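Local coordinates for protein MaoC-like dehydratase (Phytophthora Capsici, PDB 3KH8) that probably catalyses the reversible hydration of enoyl-thioester substrates, as a MaoC-like dehydratase (lyase) of the hydratase 2 family, at residues C90-F103 with Q221-H233. Sequence-based numbering, arbitrary orientation.
Sequences CLPFKGQSQDVVPF and QVYRLSGDYNSLH
Tyr229 lays one face of its ring against Val100, whose CG1 comes within 3.8 Å of Tyr229 CD1, while Val101 CB approaches the ring at CD2. Residues 223-233 read as the hydratase 2 signature of the MaoC-like hot dog half, in which the aspartate and histidine corresponding to Asp228 and His233 form the catalytic pair of relatives; residues 90-103 come from the N-terminal half, so the contact joins the two halves of the chain beside the probable active site. Asp228 meets Phe93 and Phe103 side by side on one flank. Its CB makes a CH-pi contact over a face of the Phe93 ring, 4.1 Å from the centroid, and its OD1 comes obliquely to 3.4 Å from Phe103 CD1. The carboxylate lies only about 15° from either ring plane. Asn230 stacks its amide on Phe103, 18° from parallel, with CB above the ring centre and ND2 3.4 Å from Phe103 CE2; CG of Phe103 stands anti to the backbone N (chi1 -172°), which carries the ring across to Asn230. Gly227, at positive phi, lets the chain run close to helix 91-94, Gly227 O lying 3.4 Å from Phe93 CB, and Cys90 SG lies near Ser226 CB and Tyr223 OH. No direct hydrogen bond crosses the contact; a water does the bridging, donating to Val101 O and Gly227 O and accepting from Tyr229 N. Further out, Asp228 OD1 takes Asn230 N in an Asx turn and Asn230 OD1 takes Leu232 N in a second, helping to hold both groups. His250 NE2 binds Asp228 O and its ring stacks on His233. Behind Tyr229, Arg224 O lies 3.2 Å above the other ring face, and Arg224 NH2, salt-bridged to Glu76 of the second subunit, hydrogen-bonds Tyr229 O at 3.0 Å.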
ATOM      1  N   CYS A  90       8.775  10.977   4.769  1.00 15.53           N
ATOM      2  CA  CYS A  90       8.132  10.846   3.464  1.00 16.03           C
ATOM      3  C   CYS A  90       7.600  12.167   2.926  1.00 15.95           C
ATOM      4  O   CYS A  90       7.439  12.320   1.721  1.00 16.12           O
ATOM      5  CB  CYS A  90       6.989   9.826   3.534  1.00 15.94           C
ATOM      6  SG  CYS A  90       7.570   8.149   3.778  1.00 17.59           S
ATOM      7  N   LEU A  91       7.331  13.113   3.823  1.00 16.24           N
ATOM      8  CA  LEU A  91       6.649  14.363   3.452  1.00 16.75           C
ATOM      9  C   LEU A  91       7.392  15.258   2.442  1.00 16.93           C
ATOM     10  O   LEU A  91       6.743  15.866   1.582  1.00 16.86           O
ATOM     11  CB  LEU A  91       6.210  15.149   4.696  1.00 16.69           C
ATOM     12  CG  LEU A  91       5.148  14.486   5.584  1.00 17.16           C
ATOM     13  CD1 LEU A  91       5.018  15.215   6.913  1.00 17.32           C
ATOM     14  CD2 LEU A  91       3.784  14.389   4.879  1.00 17.29           C
ATOM     15  N   PRO A  92       8.739  15.334   2.523  1.00 17.24           N
ATOM     16  CA  PRO A  92       9.474  16.063   1.482  1.00 17.53           C
ATOM     17  C   PRO A  92       9.362  15.442   0.086  1.00 17.89           C
ATOM     18  O   PRO A  92       9.528  16.148  -0.907  1.00 17.84           O
ATOM     19  CB  PRO A  92      10.928  16.003   1.969  1.00 17.47           C
ATOM     20  CG  PRO A  92      10.823  15.821   3.430  1.00 17.41           C
ATOM     21  CD  PRO A  92       9.640  14.927   3.621  1.00 17.24           C
ATOM     22  N   PHE A  93       9.096  14.139   0.010  1.00 17.98           N
ATOM     23  CA  PHE A  93       8.838  13.485  -1.274  1.00 18.41           C
ATOM     24  C   PHE A  93       7.403  13.770  -1.735  1.00 18.60           C
ATOM     25  O   PHE A  93       7.156  14.110  -2.897  1.00 18.53           O
ATOM     26  CB  PHE A  93       9.024  11.968  -1.168  1.00 18.39           C
ATOM     27  CG  PHE A  93      10.434  11.535  -0.864  1.00 19.13           C
ATOM     28  CD1 PHE A  93      11.317  11.230  -1.896  1.00 19.62           C
ATOM     29  CD2 PHE A  93      10.868  11.402   0.453  1.00 19.67           C
ATOM     30  CE1 PHE A  93      12.621  10.815  -1.620  1.00 20.09           C
ATOM     31  CE2 PHE A  93      12.176  10.989   0.740  1.00 20.06           C
ATOM     32  CZ  PHE A  93      13.051  10.698  -0.299  1.00 19.82           C
ATOM     33  N   LYS A  94       6.469  13.620  -0.803  1.00 18.83           N
ATOM     34  CA  LYS A  94       5.037  13.641  -1.095  1.00 19.33           C
ATOM     35  C   LYS A  94       4.494  15.041  -1.394  1.00 19.46           C
ATOM     36  O   LYS A  94       3.646  15.211  -2.281  1.00 19.19           O
ATOM     37  CB  LYS A  94       4.270  13.028   0.079  1.00 19.40           C
ATOM     38  CG  LYS A  94       2.829  12.670  -0.232  1.00 20.30           C
ATOM     39  CD  LYS A  94       2.052  12.412   1.038  1.00 20.18           C
ATOM     40  CE  LYS A  94       0.626  12.025   0.722  1.00 19.88           C
ATOM     41  NZ  LYS A  94      -0.214  13.213   0.407  1.00 18.62           N
ATOM     42  N   GLY A  95       4.983  16.034  -0.652  1.00 19.51           N
ATOM     43  CA  GLY A  95       4.395  17.371  -0.672  1.00 19.87           C
ATOM     44  C   GLY A  95       2.900  17.272  -0.410  1.00 20.01           C
ATOM     45  O   GLY A  95       2.473  16.669   0.575  1.00 20.14           O
ATOM     46  N   GLN A  96       2.105  17.844  -1.309  1.00 20.15           N
ATOM     47  CA  GLN A  96       0.645  17.802  -1.193  1.00 20.26           C
ATOM     48  C   GLN A  96      -0.002  16.855  -2.210  1.00 20.15           C
ATOM     49  O   GLN A  96      -1.227  16.847  -2.373  1.00 20.00           O
ATOM     50  CB  GLN A  96       0.051  19.207  -1.341  1.00 20.37           C
ATOM     51  CG  GLN A  96       0.208  20.093  -0.111  1.00 20.93           C
ATOM     52  CD  GLN A  96      -0.674  21.328  -0.177  1.00 21.77           C
ATOM     53  OE1 GLN A  96      -0.474  22.206  -1.018  1.00 20.89           O
ATOM     54  NE2 GLN A  96      -1.659  21.401   0.717  1.00 21.43           N
ATOM     55  N   SER A  97       0.815  16.053  -2.889  1.00 19.77           N
ATOM     56  CA  SER A  97       0.292  15.127  -3.890  1.00 19.67           C
ATOM     57  C   SER A  97      -0.378  13.901  -3.282  1.00 19.41           C
ATOM     58  O   SER A  97       0.076  13.363  -2.269  1.00 19.02           O
ATOM     59  CB  SER A  97       1.384  14.692  -4.863  1.00 19.89           C
ATOM     60  OG  SER A  97       0.851  13.774  -5.807  1.00 20.17           O
ATOM     61  N   GLN A  98      -1.463  13.466  -3.918  1.00 18.95           N
ATOM     62  CA  GLN A  98      -2.120  12.216  -3.564  1.00 19.05           C
ATOM     63  C   GLN A  98      -1.882  11.167  -4.655  1.00 18.64           C
ATOM     64  O   GLN A  98      -2.393  10.048  -4.574  1.00 18.54           O
ATOM     65  CB  GLN A  98      -3.623  12.440  -3.344  1.00 19.27           C
ATOM     66  CG  GLN A  98      -3.979  13.235  -2.075  1.00 20.90           C
ATOM     67  CD  GLN A  98      -3.552  12.545  -0.768  1.00 23.56           C
ATOM     68  OE1 GLN A  98      -3.675  11.328  -0.614  1.00 25.31           O
ATOM     69  NE2 GLN A  98      -3.068  13.334   0.180  1.00 23.46           N
ATOM     70  N   ASP A  99      -1.095  11.539  -5.662  1.00 18.06           N
ATOM     71  CA  ASP A  99      -0.813  10.678  -6.811  1.00 18.07           C
ATOM     72  C   ASP A  99       0.648  10.216  -6.802  1.00 17.80           C
ATOM     73  O   ASP A  99       1.397  10.540  -5.877  1.00 17.86           O
ATOM     74  CB  ASP A  99      -1.125  11.437  -8.109  1.00 18.03           C
ATOM     75  CG  ASP A  99      -1.356  10.515  -9.307  1.00 18.60           C
ATOM     76  OD1 ASP A  99      -1.338   9.271  -9.160  1.00 16.77           O
ATOM     77  OD2 ASP A  99      -1.552  11.054 -10.417  1.00 19.57           O
ATOM     78  N   VAL A 100       1.040   9.454  -7.823  1.00 17.56           N
ATOM     79  CA  VAL A 100       2.442   9.135  -8.079  1.00 17.67           C
ATOM     80  C   VAL A 100       3.237  10.448  -8.161  1.00 17.79           C
ATOM     81  O   VAL A 100       2.805  11.405  -8.814  1.00 17.45           O
ATOM     82  CB  VAL A 100       2.602   8.304  -9.385  1.00 17.82           C
ATOM     83  CG1 VAL A 100       4.062   8.191  -9.817  1.00 17.91           C
ATOM     84  CG2 VAL A 100       1.996   6.907  -9.219  1.00 17.58           C
ATOM     85  N   VAL A 101       4.364  10.498  -7.452  1.00 17.97           N
ATOM     86  CA  VAL A 101       5.263  11.652  -7.492  1.00 18.41           C
ATOM     87  C   VAL A 101       6.498  11.264  -8.308  1.00 18.82           C
ATOM     88  O   VAL A 101       7.373  10.555  -7.805  1.00 18.95           O
ATOM     89  CB  VAL A 101       5.681  12.117  -6.064  1.00 18.56           C
ATOM     90  CG1 VAL A 101       6.600  13.350  -6.133  1.00 18.24           C
ATOM     91  CG2 VAL A 101       4.456  12.411  -5.208  1.00 18.06           C
ATOM     92  N   PRO A 102       6.567  11.702  -9.579  1.00 19.25           N
ATOM     93  CA  PRO A 102       7.740  11.379 -10.396  1.00 19.82           C
ATOM     94  C   PRO A 102       9.044  11.844  -9.742  1.00 20.48           C
ATOM     95  O   PRO A 102       9.108  12.944  -9.191  1.00 20.20           O
ATOM     96  CB  PRO A 102       7.467  12.124 -11.708  1.00 19.87           C
ATOM     97  CG  PRO A 102       5.962  12.161 -11.782  1.00 19.21           C
ATOM     98  CD  PRO A 102       5.547  12.432 -10.360  1.00 19.35           C
ATOM     99  N   PHE A 103      10.058  10.985  -9.788  1.00 21.55           N
ATOM    100  CA  PHE A 103      11.325  11.228  -9.102  1.00 22.80           C
ATOM    101  C   PHE A 103      12.288  12.006 -10.003  1.00 23.64           C
ATOM    102  O   PHE A 103      12.409  11.687 -11.185  1.00 23.39           O
ATOM    103  CB  PHE A 103      11.960   9.895  -8.671  1.00 22.82           C
ATOM    104  CG  PHE A 103      13.173  10.056  -7.789  1.00 23.31           C
ATOM    105  CD1 PHE A 103      13.037  10.151  -6.404  1.00 23.53           C
ATOM    106  CD2 PHE A 103      14.448  10.119  -8.344  1.00 23.43           C
ATOM    107  CE1 PHE A 103      14.156  10.311  -5.587  1.00 24.65           C
ATOM    108  CE2 PHE A 103      15.572  10.280  -7.539  1.00 23.99           C
ATOM    109  CZ  PHE A 103      15.428  10.376  -6.157  1.00 24.24           C
ATOM    110  N   GLN A 221       7.917  -2.182  -3.960  1.00 12.65           N
ATOM    111  CA  GLN A 221       6.737  -1.873  -4.784  1.00 12.67           C
ATOM    112  C   GLN A 221       5.626  -1.256  -3.941  1.00 12.64           C
ATOM    113  O   GLN A 221       4.830  -0.451  -4.440  1.00 12.63           O
ATOM    114  CB  GLN A 221       6.208  -3.125  -5.487  1.00 12.91           C
ATOM    115  CG  GLN A 221       7.196  -3.813  -6.435  1.00 13.11           C
ATOM    116  CD  GLN A 221       6.534  -4.901  -7.266  1.00 14.07           C
ATOM    117  OE1 GLN A 221       5.413  -5.319  -6.977  1.00 13.63           O
ATOM    118  NE2 GLN A 221       7.224  -5.363  -8.305  1.00 13.52           N
ATOM    119  N   VAL A 222       5.577  -1.641  -2.666  1.00 12.40           N
ATOM    120  CA  VAL A 222       4.581  -1.105  -1.736  1.00 12.47           C
ATOM    121  C   VAL A 222       5.112   0.159  -1.059  1.00 12.00           C
ATOM    122  O   VAL A 222       4.409   1.168  -0.983  1.00 11.95           O
ATOM    123  CB  VAL A 222       4.157  -2.154  -0.662  1.00 12.35           C
ATOM    124  CG1 VAL A 222       3.012  -1.617   0.202  1.00 12.86           C
ATOM    125  CG2 VAL A 222       3.734  -3.455  -1.326  1.00 13.65           C
ATOM    126  N   TYR A 223       6.356   0.107  -0.585  1.00 11.60           N
ATOM    127  CA  TYR A 223       6.947   1.254   0.119  1.00 11.11           C
ATOM    128  C   TYR A 223       7.005   2.528  -0.732  1.00 11.00           C
ATOM    129  O   TYR A 223       6.782   3.627  -0.220  1.00 10.70           O
ATOM    130  CB  TYR A 223       8.332   0.929   0.706  1.00 10.98           C
ATOM    131  CG  TYR A 223       8.901   2.117   1.447  1.00 10.66           C
ATOM    132  CD1 TYR A 223       8.485   2.417   2.742  1.00  9.61           C
ATOM    133  CD2 TYR A 223       9.812   2.975   0.833  1.00 10.11           C
ATOM    134  CE1 TYR A 223       8.977   3.527   3.414  1.00 11.15           C
ATOM    135  CE2 TYR A 223      10.306   4.096   1.498  1.00 11.33           C
ATOM    136  CZ  TYR A 223       9.887   4.358   2.787  1.00 10.57           C
ATOM    137  OH  TYR A 223      10.363   5.453   3.450  1.00 13.32           O
ATOM    138  N   ARG A 224       7.289   2.386  -2.025  1.00 11.22           N
ATOM    139  CA  ARG A 224       7.398   3.551  -2.923  1.00 11.44           C
ATOM    140  C   ARG A 224       6.120   4.400  -2.992  1.00 11.47           C
ATOM    141  O   ARG A 224       6.163   5.582  -3.360  1.00 11.36           O
ATOM    142  CB  ARG A 224       7.852   3.132  -4.327  1.00 11.42           C
ATOM    143  CG  ARG A 224       6.870   2.273  -5.122  1.00 11.93           C
ATOM    144  CD  ARG A 224       7.592   1.558  -6.269  1.00 12.68           C
ATOM    145  NE  ARG A 224       8.127   2.495  -7.262  1.00 12.56           N
ATOM    146  CZ  ARG A 224       7.424   3.010  -8.268  1.00 12.86           C
ATOM    147  NH1 ARG A 224       6.146   2.676  -8.434  1.00 11.51           N
ATOM    148  NH2 ARG A 224       8.002   3.856  -9.120  1.00 11.89           N
ATOM    149  N   LEU A 225       4.992   3.796  -2.619  1.00 11.33           N
ATOM    150  CA  LEU A 225       3.695   4.463  -2.693  1.00 11.54           C
ATOM    151  C   LEU A 225       3.542   5.553  -1.631  1.00 11.67           C
ATOM    152  O   LEU A 225       2.581   6.319  -1.655  1.00 11.98           O
ATOM    153  CB  LEU A 225       2.547   3.438  -2.640  1.00 11.48           C
ATOM    154  CG  LEU A 225       2.607   2.322  -3.701  1.00 12.01           C
ATOM    155  CD1 LEU A 225       1.410   1.378  -3.635  1.00 12.13           C
ATOM    156  CD2 LEU A 225       2.744   2.894  -5.094  1.00 10.87           C
ATOM    157  N   SER A 226       4.505   5.626  -0.715  1.00 12.01           N
ATOM    158  CA  SER A 226       4.543   6.686   0.288  1.00 12.20           C
ATOM    159  C   SER A 226       5.310   7.931  -0.178  1.00 12.65           C
ATOM    160  O   SER A 226       5.438   8.898   0.574  1.00 13.06           O
ATOM    161  CB  SER A 226       5.101   6.154   1.616  1.00 12.17           C
ATOM    162  OG  SER A 226       4.162   5.293   2.241  1.00 11.70           O
ATOM    163  N   GLY A 227       5.823   7.909  -1.409  1.00 12.91           N
ATOM    164  CA  GLY A 227       6.386   9.122  -2.003  1.00 13.15           C
ATOM    165  C   GLY A 227       7.654   9.029  -2.828  1.00 13.47           C
ATOM    166  O   GLY A 227       7.916   9.916  -3.647  1.00 13.35           O
ATOM    167  N   ASP A 228       8.451   7.979  -2.615  1.00 13.49           N
ATOM    168  CA  ASP A 228       9.732   7.836  -3.318  1.00 13.68           C
ATOM    169  C   ASP A 228       9.647   6.835  -4.473  1.00 13.53           C
ATOM    170  O   ASP A 228       9.823   5.630  -4.284  1.00 13.03           O
ATOM    171  CB  ASP A 228      10.861   7.471  -2.339  1.00 13.64           C
ATOM    172  CG  ASP A 228      12.241   7.450  -3.000  1.00 14.51           C
ATOM    173  OD1 ASP A 228      12.337   7.601  -4.239  1.00 14.91           O
ATOM    174  OD2 ASP A 228      13.240   7.276  -2.270  1.00 14.50           O
ATOM    175  N   TYR A 229       9.410   7.367  -5.673  1.00 13.70           N
ATOM    176  CA  TYR A 229       9.164   6.559  -6.867  1.00 14.29           C
ATOM    177  C   TYR A 229      10.409   6.330  -7.736  1.00 14.67           C
ATOM    178  O   TYR A 229      10.307   5.829  -8.860  1.00 14.68           O
ATOM    179  CB  TYR A 229       8.003   7.158  -7.687  1.00 14.05           C
ATOM    180  CG  TYR A 229       6.672   7.104  -6.962  1.00 14.16           C
ATOM    181  CD1 TYR A 229       5.765   6.070  -7.203  1.00 14.32           C
ATOM    182  CD2 TYR A 229       6.326   8.074  -6.018  1.00 14.00           C
ATOM    183  CE1 TYR A 229       4.543   6.014  -6.529  1.00 13.79           C
ATOM    184  CE2 TYR A 229       5.118   8.021  -5.339  1.00 13.36           C
ATOM    185  CZ  TYR A 229       4.231   6.992  -5.599  1.00 13.20           C
ATOM    186  OH  TYR A 229       3.031   6.942  -4.923  1.00 13.23           O
ATOM    187  N   ASN A 230      11.576   6.670  -7.190  1.00 15.42           N
ATOM    188  CA  ASN A 230      12.875   6.385  -7.814  1.00 16.25           C
ATOM    189  C   ASN A 230      12.918   5.009  -8.482  1.00 16.78           C
ATOM    190  O   ASN A 230      12.674   3.983  -7.834  1.00 16.49           O
ATOM    191  CB  ASN A 230      13.990   6.503  -6.760  1.00 16.42           C
ATOM    192  CG  ASN A 230      15.392   6.567  -7.369  1.00 17.02           C
ATOM    193  OD1 ASN A 230      15.621   6.161  -8.510  1.00 17.85           O
ATOM    194  ND2 ASN A 230      16.340   7.079  -6.591  1.00 17.58           N
ATOM    195  N   SER A 231      13.237   4.997  -9.777  1.00 17.42           N
ATOM    196  CA  SER A 231      13.293   3.763 -10.569  1.00 18.31           C
ATOM    197  C   SER A 231      14.333   2.760 -10.062  1.00 18.63           C
ATOM    198  O   SER A 231      14.238   1.569 -10.350  1.00 18.51           O
ATOM    199  CB  SER A 231      13.549   4.082 -12.048  1.00 18.38           C
ATOM    200  OG  SER A 231      14.769   4.787 -12.209  1.00 19.96           O
ATOM    201  N   LEU A 232      15.307   3.251  -9.300  1.00 19.32           N
ATOM    202  CA  LEU A 232      16.346   2.416  -8.692  1.00 20.17           C
ATOM    203  C   LEU A 232      15.754   1.267  -7.864  1.00 20.43           C
ATOM    204  O   LEU A 232      16.334   0.181  -7.791  1.00 20.65           O
ATOM    205  CB  LEU A 232      17.278   3.284  -7.826  1.00 20.33           C
ATOM    206  CG  LEU A 232      18.445   2.636  -7.060  1.00 21.43           C
ATOM    207  CD1 LEU A 232      19.455   1.995  -8.001  1.00 21.95           C
ATOM    208  CD2 LEU A 232      19.127   3.642  -6.141  1.00 21.82           C
ATOM    209  N   HIS A 233      14.588   1.499  -7.268  1.00 20.45           N
ATOM    210  CA  HIS A 233      13.992   0.523  -6.356  1.00 20.86           C
ATOM    211  C   HIS A 233      12.990  -0.439  -7.005  1.00 21.50           C
ATOM    212  O   HIS A 233      12.416  -1.296  -6.326  1.00 21.22           O
ATOM    213  CB  HIS A 233      13.364   1.243  -5.156  1.00 20.45           C
ATOM    214  CG  HIS A 233      14.289   2.220  -4.499  1.00 20.08           C
ATOM    215  ND1 HIS A 233      15.464   1.837  -3.890  1.00 19.12           N
ATOM    216  CD2 HIS A 233      14.225   3.567  -4.376  1.00 19.68           C
ATOM    217  CE1 HIS A 233      16.078   2.903  -3.410  1.00 19.07           C
ATOM    218  NE2 HIS A 233      15.347   3.965  -3.689  1.00 19.92           N
TER
HETATM  219  O   HOH W   1       9.397  10.347  -5.891  1.00 13.39           O